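Local coordinates for peptidoglycan-recognition protein (Apis mellifera, PDB 5XZ3) that probably recognises bacterial peptidoglycan in honeybee innate immunity, through a domain of the N-acetylmuramoyl-L-alanine amidase family, at residues A[155-158]-A[159-163]; A[57-60]-A[61-65]. One frame throughout, in Å; residues are numbered along the deposited sequence.

Contact 1: residues A[155-158]-A[159-163]; sequences PGFE and LYKQI
Y160 N reaches back to G156 O at 2.8 Å, and K161 N repeats the i to i+4 bond to F157 O at 3.1 Å. Together they start the short helix 157-163 of this amidase-like domain, with G156 at the N-cap and P155, which follows a cis peptide bond, just ahead of it. On the inner side, P155 CB packs against L159 CD2 at 3.6 Å, while P155 CD approaches the Y160 ring obliquely. L159 continues onto F111 and onto L121 of helix 118-133, and P155 rests on I36 of strand 31-38, so the first turn of the helix packs against helix 118-133 and the sheet.

The outer side is carried by K161. Its chain runs across one face of the F157 ring, with K161 CE 3.7 Å from the centroid of the F157 ring and 11° off the normal, a CH-pi contact; K161 NZ lies farther off-centre in a cation-pi relation. With CG anti to the backbone N (chi1 -175°), the F157 ring leans forward along the helix and turns one face to the lysine chain. Replacing K161 by an alanine is likely to leave the E158 carboxylate without this partner and to uncover the face of F157 that the lysine chain covers. E158 folds over at chi2 to lie alongside K161, and the salt bridge is made by K161 NZ meeting E158 OE1 at 2.8 Å from the syn side, 30° out of the carboxylate plane.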
loop_
_atom_site.group_PDB
_atom_site.type_symbol
_atom_site.label_atom_id
_atom_site.label_comp_id
_atom_site.label_asym_id
_atom_site.label_seq_id
_atom_site.Cartn_x
_atom_site.Cartn_y
_atom_site.Cartn_z
ATOM N N PRO A 155 8.554 0.340 7.117
ATOM C CA PRO A 155 7.215 0.605 7.618
ATOM C C PRO A 155 7.155 0.725 9.138
ATOM O O PRO A 155 6.088 0.585 9.724
ATOM C CB PRO A 155 6.419 -0.609 7.111
ATOM C CG PRO A 155 7.406 -1.735 7.246
ATOM C CD PRO A 155 8.721 -1.104 6.807
ATOM N N GLY A 156 8.295 1.027 9.753
ATOM C CA GLY A 156 8.407 1.066 11.216
ATOM C C GLY A 156 8.790 -0.304 11.744
ATOM O O GLY A 156 8.320 -1.337 11.250
ATOM N N PHE A 157 9.619 -0.312 12.779
ATOM C CA PHE A 157 10.218 -1.548 13.299
ATOM C C PHE A 157 9.169 -2.571 13.756
ATOM O O PHE A 157 9.304 -3.761 13.485
ATOM C CB PHE A 157 11.182 -1.198 14.447
ATOM C CG PHE A 157 11.955 -2.369 14.988
ATOM C CD1 PHE A 157 12.534 -3.324 14.130
ATOM C CD2 PHE A 157 12.126 -2.512 16.356
ATOM C CE1 PHE A 157 13.262 -4.386 14.652
ATOM C CE2 PHE A 157 12.846 -3.588 16.885
ATOM C CZ PHE A 157 13.413 -4.524 16.036
ATOM N N GLU A 158 8.131 -2.103 14.441
ATOM C CA GLU A 158 7.142 -3.016 15.006
ATOM C C GLU A 158 6.363 -3.702 13.885
ATOM O O GLU A 158 6.245 -4.935 13.879
ATOM C CB GLU A 158 6.225 -2.321 16.029
ATOM C CG GLU A 158 6.916 -1.951 17.350
ATOM C CD GLU A 158 7.641 -3.155 17.969
ATOM O OE1 GLU A 158 8.866 -3.031 18.212
ATOM O OE2 GLU A 158 7.008 -4.245 18.161
ATOM N N LEU A 159 5.881 -2.907 12.927
ATOM C CA LEU A 159 5.184 -3.455 11.747
ATOM C C LEU A 159 6.086 -4.331 10.885
ATOM O O LEU A 159 5.646 -5.353 10.347
ATOM C CB LEU A 159 4.560 -2.338 10.899
ATOM C CG LEU A 159 4.013 -2.703 9.502
ATOM C CD1 LEU A 159 2.989 -3.842 9.595
ATOM C CD2 LEU A 159 3.396 -1.475 8.853
ATOM N N TYR A 160 7.328 -3.901 10.713
ATOM C CA TYR A 160 8.319 -4.715 10.006
ATOM C C TYR A 160 8.454 -6.134 10.542
ATOM O O TYR A 160 8.428 -7.105 9.767
ATOM C CB TYR A 160 9.665 -4.017 9.973
ATOM C CG TYR A 160 10.677 -4.709 9.112
ATOM C CD1 TYR A 160 10.557 -4.690 7.719
ATOM C CD2 TYR A 160 11.755 -5.404 9.682
ATOM C CE1 TYR A 160 11.471 -5.345 6.915
ATOM C CE2 TYR A 160 12.697 -6.066 8.874
ATOM C CZ TYR A 160 12.541 -6.016 7.493
ATOM O OH TYR A 160 13.461 -6.620 6.684
ATOM N N LYS A 161 8.594 -6.275 11.859
ATOM C CA LYS A 161 8.665 -7.603 12.467
ATOM C C LYS A 161 7.402 -8.413 12.196
ATOM O O LYS A 161 7.474 -9.621 12.042
ATOM C CB LYS A 161 8.927 -7.499 13.980
ATOM C CG LYS A 161 10.373 -7.136 14.310
ATOM C CD LYS A 161 10.562 -6.865 15.796
ATOM C CE LYS A 161 9.793 -5.644 16.291
ATOM N NZ LYS A 161 9.978 -5.531 17.774
ATOM N N GLN A 162 6.259 -7.737 12.089
ATOM C CA GLN A 162 4.993 -8.415 11.789
ATOM C C GLN A 162 4.949 -8.956 10.378
ATOM O O GLN A 162 4.479 -10.077 10.174
ATOM C CB GLN A 162 3.813 -7.476 11.989
ATOM C CG GLN A 162 3.571 -7.163 13.444
ATOM C CD GLN A 162 2.374 -6.269 13.627
ATOM O OE1 GLN A 162 1.316 -6.718 14.045
ATOM N NE2 GLN A 162 2.532 -5.018 13.310
ATOM N N ILE A 163 5.448 -8.182 9.409
ATOM C CA ILE A 163 5.398 -8.632 7.997
ATOM C C ILE A 163 6.426 -9.742 7.785
ATOM O O ILE A 163 6.253 -10.587 6.904
ATOM C CB ILE A 163 5.548 -7.484 6.950
ATOM C CG1 ILE A 163 6.994 -6.946 6.930
ATOM C CG2 ILE A 163 4.477 -6.399 7.180
ATOM C CD1 ILE A 163 7.363 -6.051 5.766
#

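Contact 2: residues A[57-60]-A[61-65]; sequences IRSY and HMDTL
One face of the H61 imidazole takes I57 CG2, a CH-pi contact with the methyl 3.9 Å from the ring centroid, and I57 O lies over the same face, offset toward the rim. The Y60 ring receives L65 on one face, with L65 CD1 3.8 Å from Y60 CZ, and meets the H61 ring obliquely, the planes 43° apart. At the R58 guanidinium the edge is used: NH2 gives a weak, in-plane hydrogen bond to M62 SD at 3.4 Å. Bends at chi2 and chi3 curl the arginine back to the sulfur, and its NE forms a salt bridge with E55. S59 OG donates to the anti lone pair of D63 OD2 at 3.2 Å.

Along the backbone, H61 N and M62 N make regular helical bonds to I57 O and R58 O, but the turn then widens in pi fashion, and L65 N bonds to Y60 O at 3.0 Å, five residues back.

The contact lies in the last turns of helix 47-64. H61 ND1 bonds to G71 N in the following loop, where W67 meets its ring, and I57 rests on I70; R58 and M62 pack on helix 13-16, which precedes strand 31-38 in the chain.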
loop_
_atom_site.group_PDB
_atom_site.type_symbol
_atom_site.label_atom_id
_atom_site.label_comp_id
_atom_site.label_asym_id
_atom_site.label_seq_id
_atom_site.Cartn_x
_atom_site.Cartn_y
_atom_site.Cartn_z
ATOM N N ILE A 57 -3.761 13.133 2.295
ATOM C CA ILE A 57 -2.518 12.607 1.700
ATOM C C ILE A 57 -2.470 12.921 0.203
ATOM O O ILE A 57 -1.464 13.456 -0.276
ATOM C CB ILE A 57 -2.291 11.097 1.973
ATOM C CG1 ILE A 57 -2.147 10.833 3.483
ATOM C CG2 ILE A 57 -0.989 10.644 1.330
ATOM C CD1 ILE A 57 -2.264 9.367 3.879
ATOM N N ARG A 58 -3.557 12.625 -0.515
ATOM C CA ARG A 58 -3.633 12.901 -1.963
ATOM C C ARG A 58 -3.381 14.374 -2.281
ATOM O O ARG A 58 -2.579 14.697 -3.164
ATOM C CB ARG A 58 -4.995 12.497 -2.527
ATOM C CG ARG A 58 -5.067 12.578 -4.051
ATOM C CD ARG A 58 -6.451 12.946 -4.586
ATOM N NE ARG A 58 -7.024 14.178 -4.018
ATOM C CZ ARG A 58 -6.687 15.420 -4.351
ATOM N NH1 ARG A 58 -7.307 16.433 -3.762
ATOM N NH2 ARG A 58 -5.739 15.663 -5.255
ATOM N N SER A 59 -4.096 15.240 -1.567
ATOM C CA SER A 59 -3.991 16.695 -1.706
ATOM C C SER A 59 -2.554 17.186 -1.462
ATOM O O SER A 59 -2.001 17.959 -2.261
ATOM C CB SER A 59 -4.977 17.370 -0.741
ATOM O OG SER A 59 -5.093 18.731 -1.077
ATOM N N TYR A 60 -1.949 16.691 -0.386
ATOM C CA TYR A 60 -0.538 16.928 -0.089
ATOM C C TYR A 60 0.409 16.477 -1.231
ATOM O O TYR A 60 1.225 17.282 -1.711
ATOM C CB TYR A 60 -0.176 16.259 1.234
ATOM C CG TYR A 60 1.307 16.248 1.567
ATOM C CD1 TYR A 60 2.026 17.449 1.750
ATOM C CD2 TYR A 60 1.984 15.044 1.708
ATOM C CE1 TYR A 60 3.378 17.430 2.059
ATOM C CE2 TYR A 60 3.336 15.010 2.025
ATOM C CZ TYR A 60 4.023 16.206 2.204
ATOM O OH TYR A 60 5.361 16.163 2.505
ATOM N N HIS A 61 0.299 15.220 -1.671
ATOM C CA HIS A 61 1.122 14.747 -2.814
ATOM C C HIS A 61 0.900 15.510 -4.113
ATOM O O HIS A 61 1.860 15.994 -4.731
ATOM C CB HIS A 61 0.932 13.243 -3.059
ATOM C CG HIS A 61 1.480 12.377 -1.969
ATOM N ND1 HIS A 61 1.192 11.033 -1.879
ATOM C CD2 HIS A 61 2.286 12.661 -0.918
ATOM C CE1 HIS A 61 1.813 10.524 -0.826
ATOM N NE2 HIS A 61 2.475 11.493 -0.223
ATOM N N MET A 62 -0.362 15.638 -4.514
ATOM C CA MET A 62 -0.702 16.214 -5.827
ATOM C C MET A 62 -0.599 17.735 -5.894
ATOM O O MET A 62 -0.073 18.269 -6.880
ATOM C CB MET A 62 -2.091 15.767 -6.273
ATOM C CG MET A 62 -2.136 14.283 -6.596
ATOM S SD MET A 62 -3.737 13.739 -7.186
ATOM C CE MET A 62 -3.766 14.443 -8.840
ATOM N N ASP A 63 -1.083 18.423 -4.859
ATOM C CA ASP A 63 -1.139 19.891 -4.870
ATOM C C ASP A 63 0.078 20.547 -4.244
ATOM O O ASP A 63 0.633 21.495 -4.807
ATOM C CB ASP A 63 -2.425 20.405 -4.199
ATOM C CG ASP A 63 -3.674 19.852 -4.851
ATOM O OD1 ASP A 63 -3.690 19.747 -6.100
ATOM O OD2 ASP A 63 -4.626 19.503 -4.117
ATOM N N THR A 64 0.487 20.054 -3.079
ATOM C CA THR A 64 1.637 20.627 -2.391
ATOM C C THR A 64 2.955 20.198 -3.032
ATOM O O THR A 64 3.835 21.033 -3.236
ATOM C CB THR A 64 1.617 20.304 -0.883
ATOM O OG1 THR A 64 0.379 20.759 -0.325
ATOM C CG2 THR A 64 2.781 20.979 -0.149
ATOM N N LEU A 65 3.101 18.905 -3.329
ATOM C CA LEU A 65 4.374 18.402 -3.853
ATOM C C LEU A 65 4.415 18.361 -5.386
ATOM O O LEU A 65 5.458 18.046 -5.977
ATOM C CB LEU A 65 4.707 17.035 -3.255
ATOM C CG LEU A 65 4.746 16.848 -1.730
ATOM C CD1 LEU A 65 5.227 15.447 -1.349
ATOM C CD2 LEU A 65 5.607 17.894 -1.038
#

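How the contacts relate
Contact 2 comes first along the chain, on helix 47-64, which follows strand 31-38; contact 1 comes much later, on helix 157-163, after strand 141-145. Their centres are 26 Å apart and their nearest atoms about 13 Å, and they do not touch. Neither shares a helix with the other, but both helices belong to one domain built round the mixed five-stranded sheet. The strands that precede the two helices are parallel neighbours in that sheet, 141-145 being its outermost strand on that side, although they are far apart in sequence. The two contacts thus lie on separate helices packed about one alpha/beta domain, consistent with the peptidoglycan-recognition fold.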